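Local coordinates for conjugal transfer protein (Escherichia coli, PDB 5I97) that probably serves as a VirB8-type inner-membrane component of the pKM101 type IV secretion system, this chain being the NTF2-like domain of the protein, at residues Thr23-Asp27 and Leu97-Gly102; Ile29-Leu34 and Met130-Tyr134; Glu42-Tyr47 and Leu82-Thr88. One frame throughout, in Å; residues are numbered along the deposited sequence.

Interaction 1 (Thr23-Asp27 and Leu97-Gly102); sequences TSYGD and LDKPHG
Lys99 doubles back on itself to reach Asp27: its chain is bent at its last two torsions, so that one carboxylate oxygen meets the ammonium group and also the methylenes leading to it. The contact ties the loop ahead of helix 27-42 to the turn joining strands 86-98 and 103-114 in the NTF2-like, VirB8-family fold. The salt bridge runs from Lys99 NZ to Asp27 OD1 at 2.9 Å, on the syn side of that oxygen and 28° out of the carboxylate plane. Asp27 OD1 also faces Leu97 CD1 at 3.5 Å, which places the charged pair beside an aliphatic branch. Upstream, Ser24 OG lies over the shaft of the lysine, 3.3 Å from Lys99 CD. That hydroxyl oxygen stands anti to its own nitrogen (chi1 170°) and accepts from Gly26 N at 2.9 Å, an ST turn with a nearly straight N-H...O angle of 173°. Ser24 OG is also hydrogen-bonded to Asp30 on helix 27-42, linking the turn to the helix it precedes. Gly26 occupies the N-cap position, and its backbone angles, with a positive phi, would press any side chain against the preceding carbonyl, evidence that glycine is called for. Replacing Lys99 by an alanine would probably leave the Asp27 carboxylate without its ionic mate and take most of the aliphatic cover from Ser24 OG. The charged pair lies at the protein surface. At the far end of the contact the methyl of Thr23 drops into the turn, CG2 lying 3.4 Å from Lys99 O and 3.7 Å from Gly102 N.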
loop_
_atom_site.group_PDB
_atom_site.type_symbol
_atom_site.label_atom_id
_atom_site.label_comp_id
_atom_site.label_asym_id
_atom_site.label_seq_id
_atom_site.Cartn_x
_atom_site.Cartn_y
_atom_site.Cartn_z
ATOM N N THR A 23 -29.809 14.952 -12.111
ATOM C CA THR A 23 -29.813 13.835 -11.207
ATOM C C THR A 23 -28.716 12.825 -11.558
ATOM O O THR A 23 -27.981 12.391 -10.677
ATOM C CB THR A 23 -31.168 13.150 -11.200
ATOM O OG1 THR A 23 -32.154 14.078 -10.738
ATOM C CG2 THR A 23 -31.146 11.953 -10.268
ATOM N N SER A 24 -28.573 12.492 -12.841
ATOM C CA SER A 24 -27.596 11.483 -13.239
ATOM C C SER A 24 -26.775 11.880 -14.451
ATOM O O SER A 24 -27.145 12.765 -15.207
ATOM C CB SER A 24 -28.288 10.146 -13.517
ATOM O OG SER A 24 -27.394 9.236 -14.129
ATOM N N TYR A 25 -25.657 11.195 -14.621
ATOM C CA TYR A 25 -24.775 11.370 -15.761
ATOM C C TYR A 25 -24.502 10.037 -16.435
ATOM O O TYR A 25 -23.580 9.924 -17.233
ATOM C CB TYR A 25 -23.447 11.991 -15.338
ATOM C CG TYR A 25 -23.335 13.471 -15.558
ATOM C CD1 TYR A 25 -23.038 13.987 -16.816
ATOM C CD2 TYR A 25 -23.519 14.364 -14.512
ATOM C CE1 TYR A 25 -22.933 15.348 -17.023
ATOM C CE2 TYR A 25 -23.411 15.726 -14.707
ATOM C CZ TYR A 25 -23.114 16.213 -15.966
ATOM O OH TYR A 25 -23.015 17.574 -16.166
ATOM N N GLY A 26 -25.268 9.017 -16.088
ATOM C CA GLY A 26 -24.987 7.711 -16.638
ATOM C C GLY A 26 -24.251 6.827 -15.646
ATOM O O GLY A 26 -23.638 7.313 -14.682
ATOM N N ASP A 27 -24.321 5.524 -15.885
ATOM C CA ASP A 27 -23.776 4.543 -14.967
ATOM C C ASP A 27 -22.310 4.765 -14.619
ATOM O O ASP A 27 -21.954 4.812 -13.447
ATOM C CB ASP A 27 -23.920 3.140 -15.548
ATOM C CG ASP A 27 -25.277 2.549 -15.299
ATOM O OD1 ASP A 27 -26.135 3.250 -14.733
ATOM O OD2 ASP A 27 -25.491 1.379 -15.678
ATOM N N LEU A 97 -26.889 1.094 -8.818
ATOM C CA LEU A 97 -27.425 2.407 -9.140
ATOM C C LEU A 97 -28.919 2.384 -9.354
ATOM O O LEU A 97 -29.462 1.468 -9.972
ATOM C CB LEU A 97 -26.765 2.980 -10.401
ATOM C CG LEU A 97 -25.273 3.292 -10.342
ATOM C CD1 LEU A 97 -24.828 3.967 -11.606
ATOM C CD2 LEU A 97 -24.946 4.136 -9.128
ATOM N N ASP A 98 -29.573 3.417 -8.847
ATOM C CA ASP A 98 -30.939 3.722 -9.206
ATOM C C ASP A 98 -30.919 5.149 -9.742
ATOM O O ASP A 98 -31.244 6.095 -9.036
ATOM C CB ASP A 98 -31.887 3.571 -8.017
ATOM C CG ASP A 98 -33.338 3.810 -8.395
ATOM O OD1 ASP A 98 -33.628 3.981 -9.599
ATOM O OD2 ASP A 98 -34.201 3.824 -7.496
ATOM N N LYS A 99 -30.530 5.287 -11.003
ATOM C CA LYS A 99 -30.255 6.594 -11.583
ATOM C C LYS A 99 -31.439 7.576 -11.629
ATOM O O LYS A 99 -31.245 8.753 -11.368
ATOM C CB LYS A 99 -29.711 6.403 -12.998
ATOM C CG LYS A 99 -28.268 5.949 -13.047
ATOM C CD LYS A 99 -27.708 5.955 -14.468
ATOM C CE LYS A 99 -28.624 5.233 -15.467
ATOM N NZ LYS A 99 -28.976 3.827 -15.082
ATOM N N PRO A 100 -32.666 7.107 -11.919
ATOM C CA PRO A 100 -33.767 8.083 -11.911
ATOM C C PRO A 100 -34.041 8.736 -10.559
ATOM O O PRO A 100 -34.599 9.826 -10.503
ATOM C CB PRO A 100 -34.972 7.252 -12.342
ATOM C CG PRO A 100 -34.404 6.173 -13.158
ATOM C CD PRO A 100 -33.096 5.824 -12.500
ATOM N N HIS A 101 -33.645 8.092 -9.476
ATOM C CA HIS A 101 -33.989 8.619 -8.167
ATOM C C HIS A 101 -32.776 9.146 -7.429
ATOM O O HIS A 101 -32.896 9.636 -6.321
ATOM C CB HIS A 101 -34.693 7.540 -7.341
ATOM C CG HIS A 101 -35.838 6.910 -8.059
ATOM N ND1 HIS A 101 -35.798 5.616 -8.534
ATOM C CD2 HIS A 101 -37.039 7.411 -8.434
ATOM C CE1 HIS A 101 -36.936 5.341 -9.152
ATOM N NE2 HIS A 101 -37.701 6.416 -9.107
ATOM N N GLY A 102 -31.612 9.056 -8.057
ATOM C CA GLY A 102 -30.392 9.510 -7.432
ATOM C C GLY A 102 -30.093 8.753 -6.153
ATOM O O GLY A 102 -29.692 9.346 -5.161
#

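Interaction 2 (Ile29-Leu34 and Met130-Tyr134); sequences IDKFWL and MGYEY
Asp30 divides its carboxylate between two tyrosines of the strand: Tyr134 OH donates to Asp30 OD1 at 2.7 Å and Tyr132 OH to Asp30 OD2 at 2.8 Å. Both hydroxyls come from about 40° above the carboxylate plane, yet the rings are turned differently, that of Tyr134 lying 30° from the carboxylate and that of Tyr132 standing 78° from it. The backbone N of Tyr25 and one other donor from the preceding loop also bind this buried group; four donors would probably stabilise its negative charge.

The dense part of the interface is centred on Leu34. Its CD1 sits over one face of the Tyr132 ring, 4.0 Å from the centroid in a CH-pi contact, while the other branch, CD2, approaches Met130 CE to 3.5 Å. The methionine chain bends at its last torsion, and Leu34 and Met130 run alongside each other in opposite senses. This is helix-on-sheet packing within the NTF2-like fold: helix 27-42 crosses strand 124-134 with local axes 10.5 Å apart. Ala104 and Ile106 of the adjoining strand 103-114 extend the apolar surface under Leu34.

Toward Ile29 and Trp33 the fit is looser, and both residues are partly exposed. Ile29 CG2 comes no nearer than 4.0 Å to Tyr134 OH. The Tyr134 ring turns its edge toward the five-membered ring of Trp33 in an offset edge-to-face pair, their centroids 5.8 Å apart, and Phe151 meets both aromatic rings.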
loop_
_atom_site.group_PDB
_atom_site.type_symbol
_atom_site.label_atom_id
_atom_site.label_comp_id
_atom_site.label_asym_id
_atom_site.label_seq_id
_atom_site.Cartn_x
_atom_site.Cartn_y
_atom_site.Cartn_z
ATOM N N ILE A 29 -20.098 7.268 -15.022
ATOM C CA ILE A 29 -19.725 8.524 -14.400
ATOM C C ILE A 29 -20.275 8.636 -12.984
ATOM O O ILE A 29 -19.558 9.054 -12.076
ATOM C CB ILE A 29 -20.202 9.716 -15.235
ATOM C CG1 ILE A 29 -19.589 9.659 -16.635
ATOM C CG2 ILE A 29 -19.854 11.017 -14.536
ATOM C CD1 ILE A 29 -20.060 10.767 -17.564
ATOM N N ASP A 30 -21.542 8.271 -12.801
ATOM C CA ASP A 30 -22.165 8.259 -11.482
ATOM C C ASP A 30 -21.360 7.380 -10.526
ATOM O O ASP A 30 -21.056 7.780 -9.412
ATOM C CB ASP A 30 -23.596 7.742 -11.546
ATOM C CG ASP A 30 -24.560 8.751 -12.105
ATOM O OD1 ASP A 30 -24.107 9.796 -12.600
ATOM O OD2 ASP A 30 -25.779 8.489 -12.049
ATOM N N LYS A 31 -21.025 6.179 -10.988
ATOM C CA LYS A 31 -20.290 5.227 -10.183
ATOM C C LYS A 31 -18.928 5.798 -9.803
ATOM O O LYS A 31 -18.442 5.569 -8.703
ATOM C CB LYS A 31 -20.144 3.898 -10.931
ATOM C CG LYS A 31 -19.289 2.866 -10.221
ATOM C CD LYS A 31 -19.029 1.645 -11.091
ATOM C CE LYS A 31 -18.072 0.674 -10.406
ATOM N NZ LYS A 31 -17.775 -0.506 -11.267
ATOM N N PHE A 32 -18.328 6.577 -10.693
ATOM C CA PHE A 32 -17.032 7.166 -10.392
ATOM C C PHE A 32 -17.090 8.109 -9.197
ATOM O O PHE A 32 -16.319 7.958 -8.258
ATOM C CB PHE A 32 -16.471 7.928 -11.587
ATOM C CG PHE A 32 -15.254 8.745 -11.248
ATOM C CD1 PHE A 32 -14.045 8.130 -10.965
ATOM C CD2 PHE A 32 -15.334 10.128 -11.152
ATOM C CE1 PHE A 32 -12.934 8.876 -10.634
ATOM C CE2 PHE A 32 -14.226 10.882 -10.812
ATOM C CZ PHE A 32 -13.023 10.258 -10.556
ATOM N N TRP A 33 -17.988 9.086 -9.243
ATOM C CA TRP A 33 -18.094 10.068 -8.175
ATOM C C TRP A 33 -18.575 9.432 -6.882
ATOM O O TRP A 33 -18.097 9.779 -5.811
ATOM C CB TRP A 33 -19.033 11.216 -8.571
ATOM C CG TRP A 33 -18.553 11.954 -9.768
ATOM C CD1 TRP A 33 -19.095 11.923 -11.014
ATOM C CD2 TRP A 33 -17.420 12.833 -9.842
ATOM N NE1 TRP A 33 -18.372 12.721 -11.859
ATOM C CE2 TRP A 33 -17.338 13.293 -11.165
ATOM C CE3 TRP A 33 -16.470 13.273 -8.917
ATOM C CZ2 TRP A 33 -16.347 14.179 -11.588
ATOM C CZ3 TRP A 33 -15.487 14.146 -9.338
ATOM C CH2 TRP A 33 -15.433 14.591 -10.659
ATOM N N LEU A 34 -19.492 8.481 -6.980
ATOM C CA LEU A 34 -20.003 7.856 -5.776
ATOM C C LEU A 34 -18.919 7.047 -5.062
ATOM O O LEU A 34 -18.809 7.106 -3.844
ATOM C CB LEU A 34 -21.195 6.973 -6.096
ATOM C CG LEU A 34 -22.468 7.743 -6.418
ATOM C CD1 LEU A 34 -23.382 6.896 -7.288
ATOM C CD2 LEU A 34 -23.171 8.211 -5.164
ATOM N N MET A 130 -26.844 5.911 -0.455
ATOM C CA MET A 130 -26.524 7.292 -0.774
ATOM C C MET A 130 -27.578 7.940 -1.654
ATOM O O MET A 130 -28.137 7.302 -2.539
ATOM C CB MET A 130 -25.167 7.355 -1.470
ATOM C CG MET A 130 -24.103 6.488 -0.821
ATOM S SD MET A 130 -22.573 6.489 -1.750
ATOM C CE MET A 130 -22.177 8.236 -1.769
ATOM N N GLY A 131 -27.840 9.216 -1.408
ATOM C CA GLY A 131 -28.635 10.024 -2.314
ATOM C C GLY A 131 -27.692 10.980 -3.014
ATOM O O GLY A 131 -26.774 11.496 -2.390
ATOM N N TYR A 132 -27.866 11.176 -4.314
ATOM C CA TYR A 132 -26.981 12.063 -5.048
ATOM C C TYR A 132 -27.681 12.819 -6.180
ATOM O O TYR A 132 -28.817 12.525 -6.546
ATOM C CB TYR A 132 -25.795 11.282 -5.605
ATOM C CG TYR A 132 -26.149 10.325 -6.707
ATOM C CD1 TYR A 132 -26.638 9.066 -6.422
ATOM C CD2 TYR A 132 -26.000 10.682 -8.041
ATOM C CE1 TYR A 132 -26.969 8.190 -7.428
ATOM C CE2 TYR A 132 -26.324 9.820 -9.046
ATOM C CZ TYR A 132 -26.808 8.575 -8.739
ATOM O OH TYR A 132 -27.131 7.698 -9.752
ATOM N N GLU A 133 -27.030 13.898 -6.608
ATOM C CA GLU A 133 -27.520 14.769 -7.669
ATOM C C GLU A 133 -26.361 15.621 -8.179
ATOM O O GLU A 133 -25.328 15.717 -7.518
ATOM C CB GLU A 133 -28.650 15.663 -7.156
ATOM C CG GLU A 133 -28.243 16.585 -6.018
ATOM C CD GLU A 133 -29.366 17.505 -5.585
ATOM O OE1 GLU A 133 -30.545 17.146 -5.788
ATOM O OE2 GLU A 133 -29.071 18.591 -5.041
ATOM N N TYR A 134 -26.526 16.249 -9.340
ATOM C CA TYR A 134 -25.516 17.178 -9.817
ATOM C C TYR A 134 -26.117 18.577 -9.821
ATOM O O TYR A 134 -27.254 18.766 -10.242
ATOM C CB TYR A 134 -25.005 16.776 -11.191
ATOM C CG TYR A 134 -24.322 15.422 -11.246
ATOM C CD1 TYR A 134 -25.062 14.249 -11.293
ATOM C CD2 TYR A 134 -22.943 15.321 -11.320
ATOM C CE1 TYR A 134 -24.446 13.019 -11.380
ATOM C CE2 TYR A 134 -22.318 14.094 -11.406
ATOM C CZ TYR A 134 -23.077 12.944 -11.444
ATOM O OH TYR A 134 -22.470 11.711 -11.532
#

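Interaction 3 (Glu42-Tyr47 and Leu82-Thr88); sequences ESYDFY and LGDSETT
A single antiparallel bridge, the hydrogen-bonded pair Tyr44-Thr88, joins the loop after helix 27-42 to the start of strand 86-98. Tyr44 N donates to Thr88 O at 2.9 Å (161°), and Thr88 N returns the bond to Tyr44 O; each amide points along a lone pair in the carbonyl plane. Tyr44 O has a second donor, Thr87 OG1, at 2.8 Å, so two bonds grip this oxygen. With CG anti to the backbone nitrogen (chi1 -178°), the Tyr44 ring is carried from the bridge toward the turn at Gly83. There Tyr44 OH donates to Gly83 O at 2.6 Å, while Leu82 CD1 covers one ring face, 3.7 Å from the centroid and close to the normal. Gly83, with positive phi, belongs to the type II' turn Leu82-Ser85, whose Leu82 O accepts hydrogen bonds from both Ser85 N and Ser85 OG. Phe46 lays its CB 3.2 Å from Gly83 O. Beyond it, Tyr47 OH reaches Asp84 OD2 at 2.8 Å from above the carboxylate plane, the two planes being 80° apart. Asp84 also forms a salt bridge with Arg115 and a hydrogen bond with His101 of the second subunit, whose ring meets that of Tyr47. The bridge thus lies where helix 27-42 ends and helix 78-82 gives way to strand 86-98, with strand 103-114 pairing alongside.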
loop_
_atom_site.group_PDB
_atom_site.type_symbol
_atom_site.label_atom_id
_atom_site.label_comp_id
_atom_site.label_asym_id
_atom_site.label_seq_id
_atom_site.Cartn_x
_atom_site.Cartn_y
_atom_site.Cartn_z
ATOM N N GLU A 42 -14.534 7.486 3.895
ATOM C CA GLU A 42 -14.380 6.342 4.784
ATOM C C GLU A 42 -12.926 5.951 4.968
ATOM O O GLU A 42 -12.603 5.142 5.828
ATOM C CB GLU A 42 -15.179 5.145 4.259
ATOM C CG GLU A 42 -16.660 5.422 4.132
ATOM C CD GLU A 42 -17.288 5.796 5.451
ATOM O OE1 GLU A 42 -16.830 5.284 6.493
ATOM O OE2 GLU A 42 -18.222 6.627 5.451
ATOM N N SER A 43 -12.046 6.528 4.164
ATOM C CA SER A 43 -10.627 6.310 4.368
ATOM C C SER A 43 -10.114 7.228 5.454
ATOM O O SER A 43 -10.710 8.265 5.747
ATOM C CB SER A 43 -9.826 6.564 3.096
ATOM O OG SER A 43 -10.269 5.774 2.018
ATOM N N TYR A 44 -9.001 6.837 6.054
ATOM C CA TYR A 44 -8.243 7.751 6.884
ATOM C C TYR A 44 -6.760 7.625 6.586
ATOM O O TYR A 44 -6.143 6.576 6.797
ATOM C CB TYR A 44 -8.489 7.527 8.371
ATOM C CG TYR A 44 -7.723 8.541 9.181
ATOM C CD1 TYR A 44 -8.203 9.832 9.343
ATOM C CD2 TYR A 44 -6.486 8.227 9.732
ATOM C CE1 TYR A 44 -7.494 10.760 10.057
ATOM C CE2 TYR A 44 -5.776 9.150 10.446
ATOM C CZ TYR A 44 -6.277 10.418 10.607
ATOM O OH TYR A 44 -5.559 11.348 11.333
ATOM N N ASP A 45 -6.194 8.713 6.090
ATOM C CA ASP A 45 -4.766 8.801 5.890
ATOM C C ASP A 45 -4.338 10.222 6.206
ATOM O O ASP A 45 -4.766 11.169 5.533
ATOM C CB ASP A 45 -4.415 8.401 4.459
ATOM C CG ASP A 45 -2.939 8.442 4.188
ATOM O OD1 ASP A 45 -2.157 8.279 5.138
ATOM O OD2 ASP A 45 -2.555 8.591 3.013
ATOM N N PHE A 46 -3.481 10.369 7.216
ATOM C CA PHE A 46 -3.090 11.688 7.701
ATOM C C PHE A 46 -2.476 12.499 6.589
ATOM O O PHE A 46 -2.668 13.708 6.514
ATOM C CB PHE A 46 -2.105 11.595 8.871
ATOM C CG PHE A 46 -1.728 12.939 9.457
ATOM C CD1 PHE A 46 -2.661 13.697 10.157
ATOM C CD2 PHE A 46 -0.452 13.450 9.297
ATOM C CE1 PHE A 46 -2.326 14.921 10.695
ATOM C CE2 PHE A 46 -0.110 14.683 9.834
ATOM C CZ PHE A 46 -1.051 15.422 10.531
ATOM N N TYR A 47 -1.774 11.829 5.692
ATOM C CA TYR A 47 -1.074 12.548 4.645
ATOM C C TYR A 47 -2.028 13.030 3.560
ATOM O O TYR A 47 -1.661 13.883 2.760
ATOM C CB TYR A 47 0.043 11.668 4.057
ATOM C CG TYR A 47 1.136 11.363 5.075
ATOM C CD1 TYR A 47 0.947 10.418 6.062
ATOM C CD2 TYR A 47 2.344 12.051 5.058
ATOM C CE1 TYR A 47 1.932 10.155 7.003
ATOM C CE2 TYR A 47 3.342 11.797 5.994
ATOM C CZ TYR A 47 3.131 10.847 6.969
ATOM O OH TYR A 47 4.117 10.591 7.913
ATOM N N LEU A 82 -5.931 11.190 16.165
ATOM C CA LEU A 82 -5.259 10.092 15.480
ATOM C C LEU A 82 -3.906 10.487 14.912
ATOM O O LEU A 82 -2.967 9.702 14.945
ATOM C CB LEU A 82 -6.115 9.556 14.331
ATOM C CG LEU A 82 -7.490 8.949 14.569
ATOM C CD1 LEU A 82 -8.009 8.328 13.245
ATOM C CD2 LEU A 82 -7.456 7.925 15.675
ATOM N N GLY A 83 -3.830 11.685 14.340
ATOM C CA GLY A 83 -2.629 12.096 13.649
ATOM C C GLY A 83 -2.277 11.072 12.591
ATOM O O GLY A 83 -3.108 10.656 11.780
ATOM N N ASP A 84 -1.036 10.618 12.651
ATOM C CA ASP A 84 -0.519 9.622 11.739
ATOM C C ASP A 84 -0.309 8.295 12.447
ATOM O O ASP A 84 0.464 7.466 11.994
ATOM C CB ASP A 84 0.794 10.120 11.137
ATOM C CG ASP A 84 1.311 9.230 10.032
ATOM O OD1 ASP A 84 0.513 8.467 9.445
ATOM O OD2 ASP A 84 2.531 9.268 9.768
ATOM N N SER A 85 -1.003 8.088 13.563
ATOM C CA SER A 85 -0.836 6.867 14.338
ATOM C C SER A 85 -1.442 5.646 13.669
ATOM O O SER A 85 -1.026 4.523 13.932
ATOM C CB SER A 85 -1.430 7.008 15.733
ATOM O OG SER A 85 -2.832 7.119 15.688
ATOM N N GLU A 86 -2.476 5.852 12.863
ATOM C CA GLU A 86 -3.201 4.734 12.273
ATOM C C GLU A 86 -3.708 5.138 10.910
ATOM O O GLU A 86 -3.681 6.311 10.555
ATOM C CB GLU A 86 -4.373 4.295 13.159
ATOM C CG GLU A 86 -5.545 5.259 13.154
ATOM C CD GLU A 86 -6.693 4.799 14.010
ATOM O OE1 GLU A 86 -6.557 4.778 15.245
ATOM O OE2 GLU A 86 -7.744 4.449 13.460
ATOM N N THR A 87 -4.147 4.156 10.135
ATOM C CA THR A 87 -4.677 4.423 8.810
ATOM C C THR A 87 -5.812 3.455 8.451
ATOM O O THR A 87 -5.851 2.327 8.937
ATOM C CB THR A 87 -3.555 4.346 7.783
ATOM O OG1 THR A 87 -4.052 4.737 6.504
ATOM C CG2 THR A 87 -2.993 2.930 7.705
ATOM N N THR A 88 -6.738 3.899 7.606
ATOM C CA THR A 88 -7.815 3.033 7.131
ATOM C C THR A 88 -8.019 3.147 5.626
ATOM O O THR A 88 -8.248 4.235 5.113
ATOM C CB THR A 88 -9.144 3.327 7.833
ATOM O OG1 THR A 88 -9.065 2.895 9.196
ATOM C CG2 THR A 88 -10.266 2.550 7.165
#

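In the fold
Interactions 1 and 2 adjoin, their centres about 7 Å apart, and share helix 27-42: interaction 1 holds its first turn, interaction 2 its next turns. Gly102 O to Tyr132 N at 2.7 Å, a probable hydrogen bond, joins them through the sheet. Interaction 3 follows the other end of that helix, on the opposite side of the chain's centre, about 32 Å from interaction 1 and 25 Å from interaction 2 between centres. It uses the start of strand 86-98, whose end serves interaction 1. Along the chain, interactions 1 and 2 interleave, and interaction 3 is nested inside both. The four-stranded antiparallel sheet or its turn is thus contacted before, along and after this helix.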